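Local coordinates for putative lipoprotein (Clostridium perfringens ATCC 13124, PDB 4R7R), which is of unknown function but is a putative lipoprotein classed as lipid-binding, so that a role with lipids is possible though unproven, at residues Y81-Y86 with I91-W96; E62-K67 with K102-L107; K12-L17 with I72-N77. All blocks are in the same frame, centred on the assembly; numbering follows the deposited sequence.

Contact 1: residues Y81-Y86 with I91-W96; sequences YVIDIY and ITLYPW
Val82 pairs with Tyr94 and Asp84 with Thr92 in an antiparallel beta hairpin, with the axes of strands 81-85 and 91-95 4.6 Å apart at closest and 166° between their directions. Both pairs are of the hydrogen-bonded kind and carry two backbone bonds each. The bond from Val82 N to Tyr94 O is 2.8 Å long.

The side chains divide between two faces of the sheet. Ile83, Ile85, Ile91 and Leu93 make one apolar face. Ile83 CG2 meets Ile91 CD1 at 3.7 Å, and Ile85 CD1 lies beside Ile91 CG2. Helix 116-125 packs on this face through Leu116. At the far end the side chains of Tyr81 and Pro95 diverge, yet Pro95 CA lies over the Tyr81 ring face in a CH-pi contact, 4.0 Å from the ring centroid. Leu93 CD2 comes to the edge of the same ring.

Val82, Asp84, Thr92 and Tyr94 form the other face. Tyr94 CG lies between its backbone N and carbonyl carbon (chi1 55°). This leans the ring across toward the facing strand, where Val82 CB lies over one face, 4.1 Å from the centroid. The phenol then reaches diagonally to Asp84, and Tyr94 OH donates to Asp84 OD2 at 2.8 Å, from the syn side but somewhat out of the carboxylate plane. The ring and carboxylate planes are 67° apart. A water lies between Tyr86 OH and Thr92 OG1, 2.9 Å from Thr92 OG1. Lys71, on the neighbouring strand, forms a salt bridge with Asp84 OD1 and a hydrogen bond with Tyr94 OH.

The hairpin thus has one apolar face and one face with a buried polar network. The lysine and the phenol together would probably favour an ionised Asp84 carboxylate.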
loop_
_atom_site.group_PDB
_atom_site.type_symbol
_atom_site.label_atom_id
_atom_site.label_comp_id
_atom_site.label_asym_id
_atom_site.label_seq_id
_atom_site.Cartn_x
_atom_site.Cartn_y
_atom_site.Cartn_z
ATOM N N TYR A 81 -3.134 -0.674 8.846
ATOM C CA TYR A 81 -1.938 -0.316 8.115
ATOM C C TYR A 81 -2.259 0.738 7.057
ATOM O O TYR A 81 -3.410 0.912 6.637
ATOM C CB TYR A 81 -1.301 -1.562 7.489
ATOM C CG TYR A 81 -0.394 -2.349 8.441
ATOM C CD1 TYR A 81 -0.910 -2.978 9.567
ATOM C CD2 TYR A 81 0.969 -2.470 8.195
ATOM C CE1 TYR A 81 -0.101 -3.685 10.426
ATOM C CE2 TYR A 81 1.793 -3.189 9.046
ATOM C CZ TYR A 81 1.255 -3.788 10.164
ATOM O OH TYR A 81 2.074 -4.499 11.021
ATOM N N VAL A 82 -1.225 1.444 6.629
ATOM C CA VAL A 82 -1.381 2.518 5.680
ATOM C C VAL A 82 -0.452 2.267 4.504
ATOM O O VAL A 82 0.697 1.873 4.684
ATOM C CB VAL A 82 -1.080 3.899 6.338
ATOM C CG1 VAL A 82 -1.068 4.996 5.317
ATOM C CG2 VAL A 82 -2.099 4.202 7.430
ATOM N N ILE A 83 -0.968 2.459 3.291
ATOM C CA ILE A 83 -0.111 2.492 2.115
ATOM C C ILE A 83 -0.251 3.856 1.434
ATOM O O ILE A 83 -1.360 4.254 1.037
ATOM C CB ILE A 83 -0.450 1.382 1.102
ATOM C CG1 ILE A 83 -0.540 0.023 1.789
ATOM C CG2 ILE A 83 0.590 1.346 -0.022
ATOM C CD1 ILE A 83 -1.006 -1.087 0.865
ATOM N N ASP A 84 0.857 4.581 1.310
ATOM C CA ASP A 84 0.820 5.849 0.599
ATOM C C ASP A 84 1.178 5.600 -0.868
ATOM O O ASP A 84 2.169 4.927 -1.155
ATOM C CB ASP A 84 1.771 6.869 1.240
ATOM C CG ASP A 84 1.302 7.331 2.625
ATOM O OD1 ASP A 84 0.071 7.339 2.870
ATOM O OD2 ASP A 84 2.158 7.701 3.469
ATOM N N ILE A 85 0.373 6.120 -1.795
ATOM C CA ILE A 85 0.640 5.923 -3.220
ATOM C C ILE A 85 1.256 7.167 -3.885
ATOM O O ILE A 85 0.632 8.234 -3.928
ATOM C CB ILE A 85 -0.658 5.540 -3.970
ATOM C CG1 ILE A 85 -1.370 4.381 -3.256
ATOM C CG2 ILE A 85 -0.364 5.218 -5.423
ATOM C CD1 ILE A 85 -0.483 3.181 -3.060
ATOM N N TYR A 86 2.475 7.030 -4.401
ATOM C CA TYR A 86 3.128 8.118 -5.143
ATOM C C TYR A 86 3.219 7.831 -6.642
ATOM O O TYR A 86 2.655 6.849 -7.144
ATOM C CB TYR A 86 4.533 8.374 -4.598
ATOM C CG TYR A 86 4.531 8.730 -3.138
ATOM C CD1 TYR A 86 4.504 10.059 -2.723
ATOM C CD2 TYR A 86 4.516 7.737 -2.177
ATOM C CE1 TYR A 86 4.484 10.388 -1.394
ATOM C CE2 TYR A 86 4.499 8.050 -0.844
ATOM C CZ TYR A 86 4.483 9.378 -0.454
ATOM O OH TYR A 86 4.459 9.665 0.887
ATOM N N ILE A 91 5.572 3.318 -3.554
ATOM C CA ILE A 91 4.619 3.343 -2.451
ATOM C C ILE A 91 5.377 3.246 -1.125
ATOM O O ILE A 91 6.546 2.857 -1.103
ATOM C CB ILE A 91 3.595 2.185 -2.531
ATOM C CG1 ILE A 91 4.256 0.862 -2.164
ATOM C CG2 ILE A 91 2.953 2.073 -3.914
ATOM C CD1 ILE A 91 3.266 -0.243 -1.932
ATOM N N THR A 92 4.723 3.627 -0.029
ATOM C CA THR A 92 5.255 3.377 1.304
ATOM C C THR A 92 4.189 2.632 2.089
ATOM O O THR A 92 3.000 2.708 1.762
ATOM C CB THR A 92 5.648 4.661 2.070
ATOM O OG1 THR A 92 4.487 5.472 2.302
ATOM C CG2 THR A 92 6.720 5.451 1.315
ATOM N N LEU A 93 4.617 1.923 3.126
ATOM C CA LEU A 93 3.753 1.007 3.845
ATOM C C LEU A 93 4.192 0.975 5.307
ATOM O O LEU A 93 5.391 0.785 5.611
ATOM C CB LEU A 93 3.815 -0.394 3.211
ATOM C CG LEU A 93 2.760 -1.450 3.582
ATOM C CD1 LEU A 93 2.733 -2.550 2.523
ATOM C CD2 LEU A 93 3.013 -2.056 4.963
ATOM N N TYR A 94 3.227 1.155 6.212
ATOM C CA TYR A 94 3.544 1.267 7.628
ATOM C C TYR A 94 2.292 1.114 8.489
ATOM O O TYR A 94 1.172 1.322 7.995
ATOM C CB TYR A 94 4.242 2.604 7.904
ATOM C CG TYR A 94 3.496 3.837 7.437
ATOM C CD1 TYR A 94 2.700 4.558 8.316
ATOM C CD2 TYR A 94 3.606 4.294 6.119
ATOM C CE1 TYR A 94 2.015 5.698 7.902
ATOM C CE2 TYR A 94 2.939 5.425 5.697
ATOM C CZ TYR A 94 2.144 6.130 6.590
ATOM O OH TYR A 94 1.473 7.268 6.183
ATOM N N PRO A 95 2.470 0.723 9.770
ATOM C CA PRO A 95 1.295 0.653 10.641
ATOM C C PRO A 95 0.793 2.063 10.887
ATOM O O PRO A 95 1.593 3.015 10.872
ATOM C CB PRO A 95 1.821 -0.015 11.926
ATOM C CG PRO A 95 3.299 0.149 11.890
ATOM C CD PRO A 95 3.712 0.317 10.452
ATOM N N TRP A 96 -0.512 2.202 11.099
ATOM C CA TRP A 96 -1.142 3.522 11.135
ATOM C C TRP A 96 -0.596 4.412 12.252
ATOM O O TRP A 96 -0.615 5.632 12.153
ATOM C CB TRP A 96 -2.653 3.371 11.299
ATOM C CG TRP A 96 -3.028 2.972 12.689
ATOM C CD1 TRP A 96 -2.714 1.796 13.322
ATOM C CD2 TRP A 96 -3.760 3.756 13.635
ATOM N NE1 TRP A 96 -3.217 1.802 14.597
ATOM C CE2 TRP A 96 -3.864 2.989 14.817
ATOM C CE3 TRP A 96 -4.343 5.027 13.596
ATOM C CZ2 TRP A 96 -4.533 3.451 15.954
ATOM C CZ3 TRP A 96 -5.014 5.490 14.729
ATOM C CH2 TRP A 96 -5.099 4.703 15.894
HETATM O O HOH W 1 4.517 8.243 3.217
#

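Contact 2: residues E62-K67 with K102-L107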
loop_
_atom_site.group_PDB
_atom_site.type_symbol
_atom_site.label_atom_id
_atom_site.label_comp_id
_atom_site.label_asym_id
_atom_site.label_seq_id
_atom_site.Cartn_x
_atom_site.Cartn_y
_atom_site.Cartn_z
ATOM N N GLU A 62 13.774 7.075 0.872
ATOM C CA GLU A 62 13.963 8.169 -0.070
ATOM C C GLU A 62 13.306 9.450 0.422
ATOM O O GLU A 62 12.339 9.403 1.183
ATOM C CB GLU A 62 13.367 7.821 -1.427
ATOM C CG GLU A 62 14.123 6.797 -2.240
ATOM C CD GLU A 62 13.561 6.693 -3.647
ATOM O OE1 GLU A 62 12.508 7.322 -3.906
ATOM O OE2 GLU A 62 14.175 6.002 -4.492
ATOM N N ALA A 63 13.820 10.592 -0.028
ATOM C CA ALA A 63 13.120 11.868 0.147
ATOM C C ALA A 63 11.809 11.817 -0.632
ATOM O O ALA A 63 11.726 11.155 -1.665
ATOM C CB ALA A 63 13.978 13.030 -0.318
ATOM N N LEU A 64 10.778 12.498 -0.148
ATOM C CA LEU A 64 9.460 12.314 -0.747
ATOM C C LEU A 64 8.839 13.604 -1.247
ATOM O O LEU A 64 9.087 14.668 -0.693
ATOM C CB LEU A 64 8.513 11.645 0.253
ATOM C CG LEU A 64 8.821 10.193 0.618
ATOM C CD1 LEU A 64 8.001 9.762 1.823
ATOM C CD2 LEU A 64 8.577 9.259 -0.569
ATOM N N PRO A 65 8.020 13.505 -2.307
ATOM C CA PRO A 65 7.209 14.645 -2.738
ATOM C C PRO A 65 6.245 15.017 -1.631
ATOM O O PRO A 65 5.892 14.154 -0.828
ATOM C CB PRO A 65 6.474 14.119 -3.974
ATOM C CG PRO A 65 6.476 12.631 -3.813
ATOM C CD PRO A 65 7.760 12.300 -3.115
ATOM N N ASN A 66 5.827 16.275 -1.595
ATOM C CA ASN A 66 5.068 16.802 -0.468
ATOM C C ASN A 66 3.896 15.925 -0.023
ATOM O O ASN A 66 3.572 15.891 1.146
ATOM C CB ASN A 66 4.558 18.203 -0.801
ATOM C CG ASN A 66 4.595 19.127 0.396
ATOM O OD1 ASN A 66 3.702 19.104 1.238
ATOM N ND2 ASN A 66 5.637 19.946 0.479
ATOM N N LYS A 67 3.267 15.200 -0.938
ATOM C CA LYS A 67 2.207 14.293 -0.510
ATOM C C LYS A 67 1.904 13.199 -1.524
ATOM O O LYS A 67 2.056 13.395 -2.733
ATOM C CB LYS A 67 0.924 15.076 -0.187
ATOM C CG LYS A 67 0.190 15.682 -1.371
ATOM C CD LYS A 67 -0.967 16.542 -0.878
ATOM C CE LYS A 67 -1.641 17.306 -2.007
ATOM N NZ LYS A 67 -2.803 18.093 -1.488
ATOM N N LYS A 102 9.063 3.785 7.551
ATOM C CA LYS A 102 8.168 3.152 6.608
ATOM C C LYS A 102 8.933 2.148 5.764
ATOM O O LYS A 102 10.138 2.290 5.587
ATOM C CB LYS A 102 7.515 4.206 5.711
ATOM C CG LYS A 102 6.958 5.387 6.471
ATOM C CD LYS A 102 6.684 6.557 5.553
ATOM C CE LYS A 102 5.945 7.639 6.322
ATOM N NZ LYS A 102 5.736 8.884 5.542
ATOM N N ASP A 103 8.234 1.126 5.277
ATOM C CA ASP A 103 8.703 0.302 4.163
ATOM C C ASP A 103 8.634 1.102 2.847
ATOM O O ASP A 103 7.676 1.850 2.612
ATOM C CB ASP A 103 7.849 -0.967 4.024
ATOM C CG ASP A 103 8.306 -2.121 4.924
ATOM O OD1 ASP A 103 9.009 -1.918 5.958
ATOM O OD2 ASP A 103 7.928 -3.264 4.581
ATOM N N TYR A 104 9.632 0.943 1.985
ATOM C CA TYR A 104 9.607 1.592 0.676
ATOM C C TYR A 104 9.659 0.523 -0.391
ATOM O O TYR A 104 10.549 -0.346 -0.371
ATOM C CB TYR A 104 10.781 2.577 0.506
ATOM C CG TYR A 104 10.714 3.788 1.416
ATOM C CD1 TYR A 104 10.391 5.054 0.909
ATOM C CD2 TYR A 104 10.972 3.669 2.789
ATOM C CE1 TYR A 104 10.330 6.176 1.751
ATOM C CE2 TYR A 104 10.901 4.775 3.641
ATOM C CZ TYR A 104 10.583 6.025 3.120
ATOM O OH TYR A 104 10.519 7.112 3.970
ATOM N N LEU A 105 8.722 0.584 -1.330
ATOM C CA LEU A 105 8.691 -0.382 -2.411
ATOM C C LEU A 105 8.565 0.325 -3.754
ATOM O O LEU A 105 7.845 1.317 -3.864
ATOM C CB LEU A 105 7.530 -1.365 -2.243
ATOM C CG LEU A 105 7.266 -2.085 -0.915
ATOM C CD1 LEU A 105 6.613 -1.194 0.114
ATOM C CD2 LEU A 105 6.366 -3.284 -1.166
ATOM N N SER A 106 9.277 -0.182 -4.758
ATOM C CA SER A 106 9.006 0.146 -6.151
ATOM C C SER A 106 8.227 -1.009 -6.775
ATOM O O SER A 106 8.575 -2.179 -6.581
ATOM C CB SER A 106 10.299 0.397 -6.925
ATOM O OG SER A 106 10.037 0.571 -8.312
ATOM N N LEU A 107 7.181 -0.682 -7.530
ATOM C CA LEU A 107 6.271 -1.692 -8.078
ATOM C C LEU A 107 6.357 -1.819 -9.579
ATOM O O LEU A 107 5.401 -2.252 -10.206
ATOM C CB LEU A 107 4.814 -1.372 -7.709
ATOM C CG LEU A 107 4.514 -1.274 -6.217
ATOM C CD1 LEU A 107 3.008 -1.114 -5.951
ATOM C CD2 LEU A 107 5.064 -2.493 -5.516
#
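The Tyr104 side chain leaves its strand with CG anti to the carbonyl carbon and beside the backbone N (chi1 -67°), which carries the ring out to the loop at Glu62 and Leu64. Leu64 has the same first torsion (-68°), which brings one of its methyls to the edge of the ring. Here a loop lies against strand 103-106 of the antiparallel beta sheet. The segment 62-67 has no regular secondary structure and belongs to the connection between strands 58-59 and 70-75.

Tyr104 is the centre of the contact. Its ring is approached in two ways. Glu62 N lies over one face, offset toward the rim, 3.7 Å from Tyr104 CE1. Glu62 O is merely near the same carbon, Tyr104 CE1, at 3.8 Å. Leu64 comes from another side, near the ring plane, and touches the edge with one methyl. The loop thus meets the ring at one face and one edge.

Lys102 precedes Tyr104 by two residues and sends its side chain toward the same loop. The chain is extended from CB to NZ. Its amino end is only a loose neighbour of Leu64, and no hydrogen bond joins the two segments. The contact is small, with 161 Å² buried in all.

Both sides of strand 103-106 are paired in the sheet: Tyr104 shares backbone hydrogen bonds with Ile59, and Leu105 with Ile91. Leu64 also packs on Tyr86, so the loop spans from the turn end of hairpin 80-95 to this strand.

The apolar touch itself is between Leu64 CD2 and Tyr104 CE1 at 4.2 Å, while the other methyl, Leu64 CD1, lies 4.4 Å from Lys102 NZ.

Contact 3: residues K12-L17 with I72-N77; sequences KNLSEL and IFIDLN
Leu14 and Leu17 meet Ile74 and Leu76 where helix 9-17 packs against a face of the antiparallel sheet, at the end of strand 70-75. The two leucines are three residues apart, which puts them on the same side of the helix.

The interactions across the contact are all apolar. Leu14 has CG anti to the backbone N (chi1 176°), and this swings its two methyls toward the strand. Each methyl has its own partner. CD2 of Leu14 meets Ile74 CD1 at 4.0 Å, the two side chains crossing at about a right angle. The other methyl goes to Leu76. Leu76 in turn bridges two turns of the helix, with CD1 against Leu14 and CD2 against Leu17.

No hydrogen bond crosses the contact. In the helix, Glu16 N bonds to Lys12 O at 3.1 Å. Ile74 pairs through its backbone with Tyr81 of the neighbouring strand 80-85. Ile23 packs on both Ile74 and Leu76.

Leu14 is buried, Leu17 exposed. Leu14 CD1 is 3.8 Å from Leu76 CD1, and the Leu76 CD2 methyl is 3.6 Å from the Leu17 CB methylene.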
loop_
_atom_site.group_PDB
_atom_site.type_symbol
_atom_site.label_atom_id
_atom_site.label_comp_id
_atom_site.label_asym_id
_atom_site.label_seq_id
_atom_site.Cartn_x
_atom_site.Cartn_y
_atom_site.Cartn_z
ATOM N N LYS A 12 6.130 -7.655 5.795
ATOM C CA LYS A 12 6.115 -9.005 6.335
ATOM C C LYS A 12 5.072 -9.133 7.455
ATOM O O LYS A 12 4.350 -10.132 7.534
ATOM C CB LYS A 12 7.519 -9.374 6.824
ATOM C CG LYS A 12 7.592 -10.533 7.792
ATOM C CD LYS A 12 9.030 -10.998 7.947
ATOM C CE LYS A 12 9.651 -11.261 6.580
ATOM N NZ LYS A 12 10.829 -12.174 6.652
ATOM N N ASN A 13 4.971 -8.109 8.299
ATOM C CA ASN A 13 3.988 -8.122 9.371
ATOM C C ASN A 13 2.571 -8.000 8.850
ATOM O O ASN A 13 1.666 -8.676 9.332
ATOM C CB ASN A 13 4.280 -7.012 10.377
ATOM C CG ASN A 13 5.448 -7.356 11.279
ATOM O OD1 ASN A 13 5.818 -8.528 11.405
ATOM N ND2 ASN A 13 6.041 -6.344 11.904
ATOM N N LEU A 14 2.381 -7.149 7.853
ATOM C CA LEU A 14 1.065 -6.994 7.268
ATOM C C LEU A 14 0.682 -8.298 6.594
ATOM O O LEU A 14 -0.436 -8.797 6.758
ATOM C CB LEU A 14 1.042 -5.842 6.267
ATOM C CG LEU A 14 -0.297 -5.688 5.549
ATOM C CD1 LEU A 14 -1.382 -5.372 6.564
ATOM C CD2 LEU A 14 -0.215 -4.618 4.471
ATOM N N SER A 15 1.644 -8.857 5.863
ATOM C CA SER A 15 1.452 -10.083 5.099
ATOM C C SER A 15 0.977 -11.233 5.980
ATOM O O SER A 15 0.105 -12.001 5.574
ATOM C CB SER A 15 2.748 -10.463 4.385
ATOM O OG SER A 15 2.621 -11.703 3.716
ATOM N N GLU A 16 1.543 -11.336 7.184
ATOM C CA GLU A 16 1.107 -12.325 8.170
ATOM C C GLU A 16 -0.317 -12.048 8.653
ATOM O O GLU A 16 -1.103 -12.971 8.882
ATOM C CB GLU A 16 2.068 -12.354 9.363
ATOM C CG GLU A 16 1.481 -12.947 10.651
ATOM C CD GLU A 16 1.297 -14.462 10.591
ATOM O OE1 GLU A 16 1.990 -15.110 9.776
ATOM O OE2 GLU A 16 0.463 -15.006 11.358
ATOM N N LEU A 17 -0.650 -10.771 8.794
ATOM C CA LEU A 17 -1.977 -10.388 9.257
ATOM C C LEU A 17 -3.072 -10.572 8.189
ATOM O O LEU A 17 -4.172 -11.010 8.520
ATOM C CB LEU A 17 -1.949 -8.944 9.755
ATOM C CG LEU A 17 -1.119 -8.735 11.019
ATOM C CD1 LEU A 17 -0.932 -7.253 11.289
ATOM C CD2 LEU A 17 -1.790 -9.403 12.185
ATOM N N ILE A 72 -4.188 4.538 1.172
ATOM C CA ILE A 72 -4.940 3.315 1.391
ATOM C C ILE A 72 -4.942 2.902 2.885
ATOM O O ILE A 72 -3.887 2.631 3.481
ATOM C CB ILE A 72 -4.360 2.181 0.519
ATOM C CG1 ILE A 72 -4.392 2.583 -0.967
ATOM C CG2 ILE A 72 -5.097 0.870 0.774
ATOM C CD1 ILE A 72 -3.918 1.487 -1.983
ATOM N N PHE A 73 -6.127 2.867 3.487
ATOM C CA PHE A 73 -6.266 2.419 4.874
ATOM C C PHE A 73 -6.740 0.988 4.910
ATOM O O PHE A 73 -7.875 0.684 4.531
ATOM C CB PHE A 73 -7.228 3.321 5.653
ATOM C CG PHE A 73 -6.692 4.697 5.859
ATOM C CD1 PHE A 73 -5.782 4.951 6.868
ATOM C CD2 PHE A 73 -7.050 5.731 5.005
ATOM C CE1 PHE A 73 -5.260 6.218 7.057
ATOM C CE2 PHE A 73 -6.536 6.997 5.186
ATOM C CZ PHE A 73 -5.631 7.241 6.217
ATOM N N ILE A 74 -5.851 0.103 5.341
ATOM C CA ILE A 74 -6.181 -1.307 5.454
ATOM C C ILE A 74 -6.543 -1.599 6.900
ATOM O O ILE A 74 -5.707 -1.512 7.810
ATOM C CB ILE A 74 -5.034 -2.206 5.002
ATOM C CG1 ILE A 74 -4.651 -1.876 3.563
ATOM C CG2 ILE A 74 -5.437 -3.663 5.109
ATOM C CD1 ILE A 74 -3.366 -2.532 3.121
ATOM N N ASP A 75 -7.815 -1.907 7.105
ATOM C CA ASP A 75 -8.354 -2.103 8.435
ATOM C C ASP A 75 -8.519 -3.591 8.671
ATOM O O ASP A 75 -9.439 -4.212 8.145
ATOM C CB ASP A 75 -9.694 -1.363 8.595
ATOM C CG ASP A 75 -9.628 0.100 8.120
ATOM O OD1 ASP A 75 -9.098 0.933 8.890
ATOM O OD2 ASP A 75 -10.097 0.421 6.989
ATOM N N LEU A 76 -7.595 -4.171 9.426
ATOM C CA LEU A 76 -7.728 -5.560 9.849
ATOM C C LEU A 76 -8.509 -5.582 11.158
ATOM O O LEU A 76 -9.002 -4.542 11.603
ATOM C CB LEU A 76 -6.362 -6.230 10.012
ATOM C CG LEU A 76 -5.426 -6.125 8.803
ATOM C CD1 LEU A 76 -4.274 -5.174 9.095
ATOM C CD2 LEU A 76 -4.906 -7.490 8.400
ATOM N N ASN A 77 -8.628 -6.758 11.764
ATOM C CA ASN A 77 -9.378 -6.896 13.008
ATOM C C ASN A 77 -8.917 -5.901 14.086
ATOM O O ASN A 77 -9.671 -5.012 14.483
ATOM C CB ASN A 77 -9.278 -8.339 13.534
ATOM C CG ASN A 77 -10.486 -9.200 13.145
ATOM O OD1 ASN A 77 -11.541 -9.136 13.783
ATOM N ND2 ASN A 77 -10.327 -10.015 12.102
#

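Overall arrangement
From the N terminus, helix 9-17 comes first, and contact 3 brings it to strand 70-75, closing a loop of 54 residues. The loop 62-67 lies inside that span. Its partner, strand 103-106, comes later: contact 2 closes a loop of 34 residues and crosses contact 3. Contact 1, a hairpin with a four-residue loop, nests within contact 2 and begins after contact 3 has closed. Contact 1 lies between the others. Strand 80-85 pairs with strand 70-75 of contact 3, and strand 90-95 with strand 103-106 of contact 2. The centres of contacts 2 and 3 are about 18 Å apart, on opposite sides of the chain's centre. Together they tie a helix and a loop to one sheet.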